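Local structure of aminoglycoside 3'-phosphotransferase AphA1-IAB (Acinetobacter baumannii, 4GKH) at residues A[64-69]-A[93-98]; A[133-138]-A[193-198]; A[184-189]-A[262-267]. The protein transfers a phosphate to the 3'-hydroxyl of kanamycin and related aminoglycosides, making its bacterial host resistant to these antibiotics. All coordinates share one frame; numbering follows the deposited sequence.

Contact 1: residues A[64-69]-A[93-98]; sequences NDVTDE and DDAWLL
Val66 rests its side chain on Ala95 and Leu97, joining helix 61-76 to strand 94-100 in the N-terminal lobe of a protein-kinase-like fold. The helix lies on one face of the five-stranded antiparallel sheet, in the place of the kinase C-helix. The axes of segments 64-69 and 94-98 come within 7.6 Å of each other, at 37°.

The apolar packing has Val66 at its centre. With CG1 anti to the backbone N (chi1 176°), that methyl extends over the strand and lies 3.7 Å from Leu97 CB, while CB of Val66 sits 4.0 Å from CB of Ala95. The side chains of Val66 and Leu97 pass one another pointing opposite ways, and the valine methyl meets the leucine at CB, not at its branched end. The small side chain of Ala95 is consistent with the close approach here, where the CA atoms of Val66 and Ala95 are 6.3 Å apart. Trp96, between Ala95 and Leu97, points away from the helix, and its ring stacks on His57.

Polar side chains flank this apolar patch without any hydrogen bond across it. Thr67 brings OG1 to 3.9 Å from Ala95 CB, but spends its hydroxyl on Ala63 O within the helix and on Arg90 of the edge strand. Glu69 reaches across the branched end of Leu97 at about a right angle. Its OE1 forms a salt bridge with Lys56, the counterpart of the lysine-glutamate pair of protein kinases, and OE2 accepts a hydrogen bond from Val218 N; together these probably stabilise the carboxylate as an anion and hold its rotation. Alongside that gripped carboxylate, the CD2 methyl of Leu97 lies 3.8 Å from Glu69 OE1.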
ATOM      1  N   ASN A  64      11.258  -7.376  10.190  1.00 28.39           N
ATOM      2  CA  ASN A  64      10.388  -6.427  10.886  1.00 30.57           C
ATOM      3  C   ASN A  64       9.236  -5.945  10.002  1.00 35.75           C
ATOM      4  O   ASN A  64       8.089  -5.829  10.455  1.00 32.33           O
ATOM      5  CB  ASN A  64      11.203  -5.246  11.399  1.00 31.40           C
ATOM      6  CG  ASN A  64      12.228  -5.674  12.420  1.00 49.25           C
ATOM      7  OD1 ASN A  64      11.953  -6.542  13.243  1.00 35.81           O
ATOM      8  ND2 ASN A  64      13.421  -5.104  12.349  1.00 50.42           N
ATOM      9  N   ASP A  65       9.540  -5.683   8.737  1.00 33.54           N
ATOM     10  CA  ASP A  65       8.511  -5.244   7.794  1.00 28.28           C
ATOM     11  C   ASP A  65       7.417  -6.286   7.629  1.00 33.03           C
ATOM     12  O   ASP A  65       6.229  -5.956   7.606  1.00 31.13           O
ATOM     13  CB  ASP A  65       9.138  -4.923   6.436  1.00 36.26           C
ATOM     14  CG  ASP A  65      10.079  -3.723   6.497  1.00 46.43           C
ATOM     15  OD1 ASP A  65       9.717  -2.698   7.110  1.00 57.80           O
ATOM     16  OD2 ASP A  65      11.188  -3.813   5.938  1.00 51.97           O
ATOM     17  N   VAL A  66       7.816  -7.546   7.507  1.00 26.81           N
ATOM     18  CA  VAL A  66       6.851  -8.629   7.376  1.00 23.59           C
ATOM     19  C   VAL A  66       6.013  -8.802   8.667  1.00 31.80           C
ATOM     20  O   VAL A  66       4.796  -9.030   8.623  1.00 30.78           O
ATOM     21  CB  VAL A  66       7.563  -9.941   6.992  1.00 24.89           C
ATOM     22  CG1 VAL A  66       6.562 -11.112   6.951  1.00 28.00           C
ATOM     23  CG2 VAL A  66       8.244  -9.772   5.647  1.00 33.75           C
ATOM     24  N   THR A  67       6.665  -8.665   9.814  1.00 29.03           N
ATOM     25  CA  THR A  67       5.963  -8.734  11.104  1.00 32.86           C
ATOM     26  C   THR A  67       4.952  -7.598  11.220  1.00 30.85           C
ATOM     27  O   THR A  67       3.826  -7.801  11.710  1.00 31.45           O
ATOM     28  CB  THR A  67       6.945  -8.672  12.286  1.00 38.32           C
ATOM     29  OG1 THR A  67       7.905  -9.725  12.161  1.00 31.88           O
ATOM     30  CG2 THR A  67       6.199  -8.832  13.606  1.00 32.87           C
ATOM     31  N   ASP A  68       5.340  -6.414  10.737  1.00 31.42           N
ATOM     32  CA  ASP A  68       4.462  -5.248  10.753  1.00 28.81           C
ATOM     33  C   ASP A  68       3.214  -5.541   9.927  1.00 31.63           C
ATOM     34  O   ASP A  68       2.091  -5.204  10.331  1.00 28.37           O
ATOM     35  CB  ASP A  68       5.145  -4.016  10.140  1.00 34.01           C
ATOM     36  CG  ASP A  68       6.215  -3.426  11.032  1.00 71.32           C
ATOM     37  OD1 ASP A  68       6.255  -3.771  12.232  1.00 42.62           O
ATOM     38  OD2 ASP A  68       7.008  -2.600  10.525  1.00 43.67           O
ATOM     39  N   GLU A  69       3.404  -6.170   8.770  1.00 32.58           N
ATOM     40  CA  GLU A  69       2.242  -6.472   7.938  1.00 32.57           C
ATOM     41  C   GLU A  69       1.331  -7.466   8.607  1.00 30.46           C
ATOM     42  O   GLU A  69       0.113  -7.306   8.579  1.00 30.60           O
ATOM     43  CB  GLU A  69       2.579  -6.956   6.523  1.00 38.90           C
ATOM     44  CG  GLU A  69       1.270  -7.260   5.785  1.00 36.27           C
ATOM     45  CD  GLU A  69       1.414  -7.575   4.325  1.00 61.26           C
ATOM     46  OE1 GLU A  69       2.423  -8.196   3.929  1.00 49.31           O
ATOM     47  OE2 GLU A  69       0.485  -7.202   3.574  1.00 46.44           O
ATOM     48  N   ASP A  93      15.984 -13.576  13.326  1.00 39.24           N
ATOM     49  CA  ASP A  93      16.397 -13.012  12.036  1.00 36.69           C
ATOM     50  C   ASP A  93      15.437 -13.235  10.856  1.00 35.50           C
ATOM     51  O   ASP A  93      15.738 -12.811   9.735  1.00 35.92           O
ATOM     52  CB  ASP A  93      17.778 -13.543  11.647  1.00 44.13           C
ATOM     53  CG  ASP A  93      18.862 -13.137  12.632  1.00 50.54           C
ATOM     54  OD1 ASP A  93      18.730 -12.070  13.264  1.00 64.80           O
ATOM     55  OD2 ASP A  93      19.847 -13.888  12.761  1.00 56.99           O
ATOM     56  N   ASP A  94      14.295 -13.886  11.086  1.00 34.50           N
ATOM     57  CA  ASP A  94      13.423 -14.271   9.981  1.00 30.39           C
ATOM     58  C   ASP A  94      11.956 -14.163  10.331  1.00 30.80           C
ATOM     59  O   ASP A  94      11.566 -14.428  11.453  1.00 32.86           O
ATOM     60  CB  ASP A  94      13.702 -15.712   9.534  1.00 36.17           C
ATOM     61  CG  ASP A  94      15.095 -15.890   8.966  1.00 44.94           C
ATOM     62  OD1 ASP A  94      15.255 -15.720   7.737  1.00 39.71           O
ATOM     63  OD2 ASP A  94      16.022 -16.198   9.747  1.00 40.91           O
ATOM     64  N   ALA A  95      11.158 -13.787   9.339  1.00 28.16           N
ATOM     65  CA  ALA A  95       9.707 -13.783   9.475  1.00 32.92           C
ATOM     66  C   ALA A  95       9.108 -14.422   8.229  1.00 34.96           C
ATOM     67  O   ALA A  95       9.521 -14.128   7.099  1.00 30.44           O
ATOM     68  CB  ALA A  95       9.191 -12.368   9.669  1.00 28.74           C
ATOM     69  N   TRP A  96       8.147 -15.318   8.438  1.00 30.79           N
ATOM     70  CA  TRP A  96       7.460 -15.991   7.337  1.00 28.92           C
ATOM     71  C   TRP A  96       5.962 -15.741   7.479  1.00 29.75           C
ATOM     72  O   TRP A  96       5.403 -16.093   8.510  1.00 30.80           O
ATOM     73  CB  TRP A  96       7.718 -17.493   7.441  1.00 32.75           C
ATOM     74  CG  TRP A  96       9.163 -17.873   7.291  1.00 37.56           C
ATOM     75  CD1 TRP A  96      10.107 -17.920   8.282  1.00 40.19           C
ATOM     76  CD2 TRP A  96       9.824 -18.272   6.084  1.00 37.73           C
ATOM     77  NE1 TRP A  96      11.317 -18.314   7.761  1.00 41.30           N
ATOM     78  CE2 TRP A  96      11.170 -18.542   6.416  1.00 39.52           C
ATOM     79  CE3 TRP A  96       9.410 -18.430   4.757  1.00 40.66           C
ATOM     80  CZ2 TRP A  96      12.109 -18.957   5.465  1.00 49.93           C
ATOM     81  CZ3 TRP A  96      10.349 -18.851   3.807  1.00 41.97           C
ATOM     82  CH2 TRP A  96      11.681 -19.110   4.173  1.00 40.84           C
ATOM     83  N   LEU A  97       5.321 -15.168   6.456  1.00 27.82           N
ATOM     84  CA  LEU A  97       3.885 -14.861   6.515  1.00 29.70           C
ATOM     85  C   LEU A  97       3.132 -15.573   5.378  1.00 28.75           C
ATOM     86  O   LEU A  97       3.340 -15.256   4.212  1.00 30.46           O
ATOM     87  CB  LEU A  97       3.683 -13.338   6.397  1.00 26.37           C
ATOM     88  CG  LEU A  97       2.235 -12.819   6.299  1.00 30.02           C
ATOM     89  CD1 LEU A  97       1.390 -13.271   7.502  1.00 28.92           C
ATOM     90  CD2 LEU A  97       2.261 -11.288   6.171  1.00 31.36           C
ATOM     91  N   LEU A  98       2.277 -16.538   5.728  1.00 32.02           N
ATOM     92  CA  LEU A  98       1.526 -17.315   4.746  1.00 32.69           C
ATOM     93  C   LEU A  98       0.075 -16.842   4.727  1.00 31.27           C
ATOM     94  O   LEU A  98      -0.618 -16.933   5.747  1.00 30.52           O
ATOM     95  CB  LEU A  98       1.556 -18.808   5.129  1.00 28.22           C
ATOM     96  CG  LEU A  98       0.869 -19.766   4.130  1.00 32.40           C
ATOM     97  CD1 LEU A  98       1.605 -19.772   2.770  1.00 32.67           C
ATOM     98  CD2 LEU A  98       0.741 -21.177   4.674  1.00 37.32           C
TER

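Contact 2: residues A[133-138]-A[193-198]; sequences HSIPVC and SVVTHG
Val195 and His133 bury the most surface where the turn after helix 118-133 meets strand 193-196, just ahead of the His-Gly-Asp motif of aminoglycoside phosphotransferases. The CG2 methyl of Val195 packs against the turn, 3.9 Å from Ile135 CB. Val195 N donates to the oxygen of a water at 2.7 Å, and the water in turn donates to Ile135 O and, weakly, to His133 O. This single water thus ties the loop to the strand, which have no direct hydrogen bond between them.

The imidazole of His133 packs against Val194, whose CG2 stands 3.6 Å from the ring centroid and only 11° off the ring normal, a CH-pi contact over the face. Tyr252 and Asp229 take up the two ring nitrogens and so fix the plane of the ring. CD2 of His133 comes within 3.1 Å of Val195 O, a buried carbonyl oxygen that has no hydrogen-bond partner in the model. Val137, nearer the edge of the contact, brings CG1 to 3.6 Å from Val194 CA.

Beyond the contact, Val194 and Thr196 pair with strand 224-225 and the residues just before it, while Ile135 and Val195 reach Leu76 and Trp75, respectively, at the end of helix 61-76.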
ATOM      1  N   HIS A 133     -11.554   5.065   5.246  1.00 28.07           N
ATOM      2  CA  HIS A 133     -11.452   6.303   5.990  1.00 31.33           C
ATOM      3  C   HIS A 133     -12.617   6.580   6.923  1.00 33.51           C
ATOM      4  O   HIS A 133     -12.579   7.548   7.679  1.00 35.06           O
ATOM      5  CB  HIS A 133     -11.197   7.478   5.030  1.00 26.64           C
ATOM      6  CG  HIS A 133      -9.845   7.427   4.395  1.00 30.53           C
ATOM      7  ND1 HIS A 133      -9.376   8.411   3.552  1.00 33.23           N
ATOM      8  CD2 HIS A 133      -8.854   6.508   4.492  1.00 34.65           C
ATOM      9  CE1 HIS A 133      -8.152   8.101   3.157  1.00 28.76           C
ATOM     10  NE2 HIS A 133      -7.811   6.951   3.714  1.00 28.86           N
ATOM     11  N   SER A 134     -13.647   5.731   6.900  1.00 33.97           N
ATOM     12  CA  SER A 134     -14.778   5.906   7.804  0.52 33.92           C
ATOM     13  C   SER A 134     -14.618   5.086   9.084  1.00 37.91           C
ATOM     14  O   SER A 134     -15.434   5.194   9.999  1.00 34.09           O
ATOM     15  CB  SER A 134     -16.091   5.514   7.122  0.52 37.78           C
ATOM     16  OG  SER A 134     -16.158   4.111   6.951  0.52 37.62           O
ATOM     17  N   ILE A 135     -13.574   4.259   9.155  1.00 32.40           N
ATOM     18  CA  ILE A 135     -13.362   3.479  10.384  1.00 32.27           C
ATOM     19  C   ILE A 135     -13.036   4.455  11.514  1.00 38.98           C
ATOM     20  O   ILE A 135     -12.110   5.260  11.372  1.00 32.19           O
ATOM     21  CB  ILE A 135     -12.194   2.486  10.238  1.00 34.94           C
ATOM     22  CG1 ILE A 135     -12.473   1.468   9.129  1.00 33.23           C
ATOM     23  CG2 ILE A 135     -11.932   1.786  11.578  1.00 34.91           C
ATOM     24  CD1 ILE A 135     -11.235   0.680   8.715  1.00 28.37           C
ATOM     25  N   PRO A 136     -13.793   4.414  12.626  1.00 37.78           N
ATOM     26  CA  PRO A 136     -13.454   5.358  13.703  1.00 34.59           C
ATOM     27  C   PRO A 136     -12.014   5.164  14.177  1.00 32.73           C
ATOM     28  O   PRO A 136     -11.626   4.021  14.404  1.00 34.60           O
ATOM     29  CB  PRO A 136     -14.463   5.011  14.801  1.00 37.41           C
ATOM     30  CG  PRO A 136     -15.669   4.508  14.007  1.00 40.33           C
ATOM     31  CD  PRO A 136     -15.059   3.699  12.899  1.00 34.44           C
ATOM     32  N   VAL A 137     -11.230   6.241  14.277  1.00 36.55           N
ATOM     33  CA  VAL A 137      -9.809   6.086  14.590  1.00 33.40           C
ATOM     34  C   VAL A 137      -9.602   5.527  16.002  1.00 29.01           C
ATOM     35  O   VAL A 137      -8.525   5.042  16.317  1.00 36.13           O
ATOM     36  CB  VAL A 137      -8.959   7.383  14.428  1.00 35.74           C
ATOM     37  CG1 VAL A 137      -8.918   7.846  12.953  1.00 36.25           C
ATOM     38  CG2 VAL A 137      -9.427   8.478  15.363  1.00 37.39           C
ATOM     39  N   CYS A 138     -10.631   5.597  16.841  1.00 32.37           N
ATOM     40  CA  CYS A 138     -10.538   5.003  18.182  1.00 35.94           C
ATOM     41  C   CYS A 138     -10.342   3.480  18.148  1.00 40.06           C
ATOM     42  O   CYS A 138      -9.968   2.876  19.156  1.00 39.66           O
ATOM     43  CB  CYS A 138     -11.762   5.347  19.026  1.00 36.34           C
ATOM     44  SG  CYS A 138     -13.334   4.649  18.425  1.00 42.89           S
ATOM     45  N   SER A 193      -6.986  13.351  10.478  1.00 37.64           N
ATOM     46  CA  SER A 193      -6.528  11.974  10.711  1.00 32.06           C
ATOM     47  C   SER A 193      -7.618  10.938  10.520  1.00 34.25           C
ATOM     48  O   SER A 193      -8.721  11.089  11.031  1.00 31.51           O
ATOM     49  CB  SER A 193      -5.949  11.833  12.121  1.00 43.40           C
ATOM     50  OG  SER A 193      -4.882  12.738  12.332  1.00 39.88           O
ATOM     51  N   VAL A 194      -7.287   9.874   9.797  1.00 30.17           N
ATOM     52  CA  VAL A 194      -8.215   8.778   9.574  1.00 26.16           C
ATOM     53  C   VAL A 194      -7.387   7.512   9.576  1.00 34.51           C
ATOM     54  O   VAL A 194      -6.158   7.575   9.582  1.00 29.41           O
ATOM     55  CB  VAL A 194      -8.889   8.890   8.196  1.00 27.73           C
ATOM     56  CG1 VAL A 194      -9.731  10.185   8.103  1.00 31.20           C
ATOM     57  CG2 VAL A 194      -7.830   8.843   7.104  1.00 28.69           C
ATOM     58  N   VAL A 195      -8.044   6.361   9.563  1.00 29.95           N
ATOM     59  CA  VAL A 195      -7.318   5.107   9.350  1.00 26.52           C
ATOM     60  C   VAL A 195      -6.857   5.034   7.889  1.00 33.47           C
ATOM     61  O   VAL A 195      -7.685   5.093   6.969  1.00 32.75           O
ATOM     62  CB  VAL A 195      -8.213   3.872   9.664  1.00 32.67           C
ATOM     63  CG1 VAL A 195      -7.443   2.588   9.384  1.00 26.51           C
ATOM     64  CG2 VAL A 195      -8.715   3.903  11.132  1.00 28.61           C
ATOM     65  N   THR A 196      -5.546   4.922   7.669  1.00 31.46           N
ATOM     66  CA  THR A 196      -5.013   4.895   6.305  1.00 30.66           C
ATOM     67  C   THR A 196      -4.376   3.560   5.969  1.00 34.31           C
ATOM     68  O   THR A 196      -3.961   2.802   6.857  1.00 31.85           O
ATOM     69  CB  THR A 196      -3.964   6.006   6.033  1.00 33.51           C
ATOM     70  OG1 THR A 196      -2.834   5.811   6.891  1.00 36.78           O
ATOM     71  CG2 THR A 196      -4.563   7.398   6.250  1.00 28.92           C
ATOM     72  N   HIS A 197      -4.295   3.280   4.673  1.00 28.75           N
ATOM     73  CA  HIS A 197      -3.676   2.052   4.187  1.00 26.89           C
ATOM     74  C   HIS A 197      -2.157   2.219   4.167  1.00 34.81           C
ATOM     75  O   HIS A 197      -1.402   1.331   4.574  1.00 32.21           O
ATOM     76  CB  HIS A 197      -4.187   1.782   2.761  1.00 25.82           C
ATOM     77  CG  HIS A 197      -3.583   0.572   2.121  1.00 28.57           C
ATOM     78  ND1 HIS A 197      -2.346   0.592   1.517  1.00 26.27           N
ATOM     79  CD2 HIS A 197      -4.055  -0.685   1.969  1.00 31.04           C
ATOM     80  CE1 HIS A 197      -2.071  -0.607   1.038  1.00 31.49           C
ATOM     81  NE2 HIS A 197      -3.091  -1.403   1.302  1.00 30.09           N
ATOM     82  N   GLY A 198      -1.708   3.366   3.672  1.00 27.89           N
ATOM     83  CA  GLY A 198      -0.283   3.665   3.615  1.00 26.62           C
ATOM     84  C   GLY A 198       0.421   3.455   2.282  1.00 35.09           C
ATOM     85  O   GLY A 198       1.480   4.038   2.044  1.00 31.45           O
TER
HETATM   86  O   HOH W   1     -10.748   6.516   9.586  1.00 47.82           O

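Contact 3: residues A[184-189]-A[262-267]; sequences HKLLPF and LQFHLM
Leu186 and Phe189 embrace Phe264, docking the loop after helix 176-184 onto helix 259-269 in the helical C-terminal lobe of the kinase-like fold. The phenyl group of Phe264 is the main bump: it projects from the helix into a hollow lined by Leu186, Leu187 and Phe189. Phe189 covers one face with a T-shaped stack, its edge directed at the Phe264 ring, centroids 5.5 Å apart and planes at 71°. Its chi1 of 57° places the phenyl group between its own backbone N and carbonyl carbon, turned in toward the helix. Leu187 approaches obliquely, its CD2 lying 3.7 Å from Phe264 CE1.

A second, smaller bump points the other way. The CD1 methyl of Leu186 drops into a notch of the helix surface bounded by Gln263 CG, the backbone of Phe264 and the selenium of Met267, which is modelled as selenomethionine. That methyl sits 3.6 Å from Phe264 CA. Arg146 of helix 146-158 adds a cation-pi contact to Phe189. Phe189 CZ also meets His265 CE1, at 3.9 Å.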
ATOM      1  N   HIS A 184      10.362  20.088   3.554  1.00 39.62           N
ATOM      2  CA  HIS A 184      10.126  20.736   4.846  1.00 45.45           C
ATOM      3  C   HIS A 184       9.581  22.163   4.738  1.00 49.26           C
ATOM      4  O   HIS A 184       9.012  22.691   5.690  1.00 56.95           O
ATOM      5  CB  HIS A 184      11.353  20.633   5.763  1.00 43.15           C
ATOM      6  CG  HIS A 184      11.520  19.270   6.358  1.00 48.83           C
ATOM      7  ND1 HIS A 184      11.999  18.199   5.634  1.00 41.73           N
ATOM      8  CD2 HIS A 184      11.212  18.787   7.586  1.00 39.97           C
ATOM      9  CE1 HIS A 184      11.996  17.118   6.394  1.00 40.90           C
ATOM     10  NE2 HIS A 184      11.527  17.448   7.585  1.00 38.76           N
ATOM     11  N   LYS A 185       9.707  22.758   3.556  1.00 46.14           N
ATOM     12  CA  LYS A 185       9.131  24.078   3.300  1.00 47.71           C
ATOM     13  C   LYS A 185       7.593  24.120   3.236  1.00 67.60           C
ATOM     14  O   LYS A 185       6.997  25.188   3.371  1.00 50.14           O
ATOM     15  CB  LYS A 185       9.766  24.695   2.052  1.00 51.36           C
ATOM     16  CG  LYS A 185      11.266  24.869   2.207  1.00 56.52           C
ATOM     17  CD  LYS A 185      11.959  25.156   0.890  1.00 76.87           C
ATOM     18  CE  LYS A 185      13.467  25.243   1.090  1.00 74.64           C
ATOM     19  NZ  LYS A 185      14.190  25.514  -0.183  1.00 83.24           N
ATOM     20  N   LEU A 186       6.957  22.966   3.057  1.00 45.34           N
ATOM     21  CA  LEU A 186       5.496  22.877   3.039  1.00 45.51           C
ATOM     22  C   LEU A 186       4.873  22.833   4.444  1.00 79.26           C
ATOM     23  O   LEU A 186       3.716  23.222   4.637  1.00 77.23           O
ATOM     24  CB  LEU A 186       5.070  21.628   2.256  1.00 49.97           C
ATOM     25  CG  LEU A 186       5.756  21.383   0.908  1.00 56.16           C
ATOM     26  CD1 LEU A 186       5.567  19.940   0.468  1.00 61.56           C
ATOM     27  CD2 LEU A 186       5.245  22.332  -0.163  1.00 50.93           C
ATOM     28  N   LEU A 187       5.642  22.340   5.414  1.00 79.72           N
ATOM     29  CA  LEU A 187       5.168  22.155   6.791  1.00 50.33           C
ATOM     30  C   LEU A 187       5.068  23.488   7.549  1.00 71.50           C
ATOM     31  O   LEU A 187       5.839  24.412   7.282  1.00 87.37           O
ATOM     32  CB  LEU A 187       6.090  21.168   7.537  1.00 50.47           C
ATOM     33  CG  LEU A 187       6.053  19.702   7.072  1.00 66.43           C
ATOM     34  CD1 LEU A 187       6.947  18.795   7.930  1.00 46.72           C
ATOM     35  CD2 LEU A 187       4.613  19.174   7.048  1.00 61.07           C
ATOM     36  N   PRO A 188       4.139  23.584   8.518  1.00 69.24           N
ATOM     37  CA  PRO A 188       3.248  22.514   8.982  1.00 53.99           C
ATOM     38  C   PRO A 188       1.769  22.698   8.639  1.00 60.10           C
ATOM     39  O   PRO A 188       1.337  23.788   8.272  1.00 67.58           O
ATOM     40  CB  PRO A 188       3.433  22.578  10.501  1.00 66.49           C
ATOM     41  CG  PRO A 188       3.650  24.053  10.777  1.00 62.61           C
ATOM     42  CD  PRO A 188       4.205  24.683   9.499  1.00 58.44           C
ATOM     43  N   PHE A 189       1.001  21.618   8.772  1.00 48.72           N
ATOM     44  CA  PHE A 189      -0.452  21.673   8.640  1.00 45.14           C
ATOM     45  C   PHE A 189      -1.119  20.805   9.708  1.00 44.80           C
ATOM     46  O   PHE A 189      -0.499  19.893  10.249  1.00 47.29           O
ATOM     47  CB  PHE A 189      -0.895  21.236   7.240  1.00 42.95           C
ATOM     48  CG  PHE A 189      -0.433  19.858   6.851  1.00 47.35           C
ATOM     49  CD1 PHE A 189      -1.201  18.742   7.147  1.00 46.57           C
ATOM     50  CD2 PHE A 189       0.767  19.677   6.175  1.00 51.42           C
ATOM     51  CE1 PHE A 189      -0.780  17.477   6.787  1.00 62.36           C
ATOM     52  CE2 PHE A 189       1.193  18.414   5.810  1.00 46.23           C
ATOM     53  CZ  PHE A 189       0.420  17.311   6.119  1.00 66.29           C
ATOM     54  N   LEU A 262      -1.389  17.470  -0.739  1.00 36.92           N
ATOM     55  CA  LEU A 262      -1.133  16.538  -1.826  1.00 27.70           C
ATOM     56  C   LEU A 262       0.383  16.459  -2.091  1.00 33.31           C
ATOM     57  O   LEU A 262       0.981  15.372  -2.116  1.00 33.94           O
ATOM     58  CB  LEU A 262      -1.868  17.014  -3.087  1.00 34.36           C
ATOM     59  CG  LEU A 262      -1.815  16.147  -4.346  1.00 43.41           C
ATOM     60  CD1 LEU A 262      -2.243  14.743  -4.039  1.00 35.20           C
ATOM     61  CD2 LEU A 262      -2.707  16.747  -5.441  1.00 51.61           C
ATOM     62  N   GLN A 263       0.993  17.621  -2.258  1.00 36.38           N
ATOM     63  CA  GLN A 263       2.410  17.700  -2.596  1.00 30.40           C
ATOM     64  C   GLN A 263       3.252  17.120  -1.469  1.00 33.76           C
ATOM     65  O   GLN A 263       4.193  16.349  -1.711  1.00 36.82           O
ATOM     66  CB  GLN A 263       2.801  19.155  -2.848  1.00 39.72           C
ATOM     67  CG  GLN A 263       4.274  19.357  -3.119  1.00 53.41           C
ATOM     68  CD  GLN A 263       4.647  19.093  -4.563  1.00 83.35           C
ATOM     69  OE1 GLN A 263       4.025  18.275  -5.246  1.00 61.67           O
ATOM     70  NE2 GLN A 263       5.667  19.800  -5.043  1.00 90.27           N
ATOM     71  N   PHE A 264       2.915  17.473  -0.233  1.00 29.39           N
ATOM     72  CA  PHE A 264       3.637  16.894   0.889  1.00 29.71           C
ATOM     73  C   PHE A 264       3.671  15.365   0.856  1.00 38.32           C
ATOM     74  O   PHE A 264       4.731  14.760   1.010  1.00 30.32           O
ATOM     75  CB  PHE A 264       3.138  17.385   2.257  1.00 32.58           C
ATOM     76  CG  PHE A 264       3.795  16.662   3.402  1.00 29.13           C
ATOM     77  CD1 PHE A 264       5.045  17.061   3.852  1.00 35.03           C
ATOM     78  CD2 PHE A 264       3.195  15.539   3.973  1.00 33.36           C
ATOM     79  CE1 PHE A 264       5.673  16.386   4.897  1.00 30.37           C
ATOM     80  CE2 PHE A 264       3.827  14.849   5.003  1.00 38.45           C
ATOM     81  CZ  PHE A 264       5.068  15.280   5.462  1.00 34.47           C
ATOM     82  N   HIS A 265       2.523  14.731   0.658  1.00 32.36           N
ATOM     83  CA  HIS A 265       2.471  13.283   0.722  1.00 26.93           C
ATOM     84  C   HIS A 265       3.129  12.594  -0.466  1.00 29.44           C
ATOM     85  O   HIS A 265       3.694  11.506  -0.322  1.00 33.46           O
ATOM     86  CB  HIS A 265       1.032  12.788   0.954  1.00 32.95           C
ATOM     87  CG  HIS A 265       0.533  13.056   2.341  1.00 29.97           C
ATOM     88  ND1 HIS A 265      -0.127  14.220   2.682  1.00 28.95           N
ATOM     89  CD2 HIS A 265       0.660  12.344   3.487  1.00 36.49           C
ATOM     90  CE1 HIS A 265      -0.417  14.195   3.973  1.00 38.03           C
ATOM     91  NE2 HIS A 265       0.050  13.067   4.484  1.00 35.97           N
ATOM     92  N   LEU A 266       3.074  13.238  -1.629  1.00 33.41           N
ATOM     93  CA  LEU A 266       3.802  12.765  -2.809  1.00 28.12           C
ATOM     94  C   LEU A 266       5.304  12.800  -2.535  1.00 32.53           C
ATOM     95  O   LEU A 266       6.039  11.865  -2.854  1.00 33.53           O
ATOM     96  CB  LEU A 266       3.498  13.663  -4.003  1.00 26.46           C
ATOM     97  CG  LEU A 266       2.080  13.526  -4.558  1.00 41.90           C
ATOM     98  CD1 LEU A 266       1.811  14.593  -5.607  1.00 41.87           C
ATOM     99  CD2 LEU A 266       1.922  12.141  -5.136  1.00 45.19           C
HETATM  100  N   MSE A 267       5.759  13.894  -1.952  1.00 29.81           N
HETATM  101  CA  MSE A 267       7.177  14.016  -1.667  1.00 31.21           C
HETATM  102  C   MSE A 267       7.600  12.998  -0.603  1.00 31.35           C
HETATM  103  O   MSE A 267       8.663  12.384  -0.699  1.00 32.19           O
HETATM  104  CB  MSE A 267       7.520  15.450  -1.269  1.00 30.69           C
HETATM  105  CG  MSE A 267       7.364  16.451  -2.418  1.00 30.86           C
HETATM  106 SE   MSE A 267       7.898  18.223  -1.912  0.64 37.74          SE
HETATM  107  CE  MSE A 267       9.784  18.049  -2.285  1.00 36.75           C
TER

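The three contacts follow the kinase-like fold from the nucleotide lobe to the substrate lobe. Contact 1 lies in the sheet lobe, where the Glu69 side chain is about 5 Å from the bound pyrazolopyrimidine inhibitor and about 9 Å from that of Asp199, probably the proton acceptor. Contact 2 lies slightly nearer the centre of the chain: its nearest atoms are about 7 Å from those of contact 1, and its strand leads straight to Asp199. Contact 3, whose centre is 20 Å from that of contact 2 and 30 Å from that of contact 1, flanks the kanamycin side, with the Met267 side chain about 9 Å from the bound kanamycin. Contacts 2 and 3 interleave along the chain.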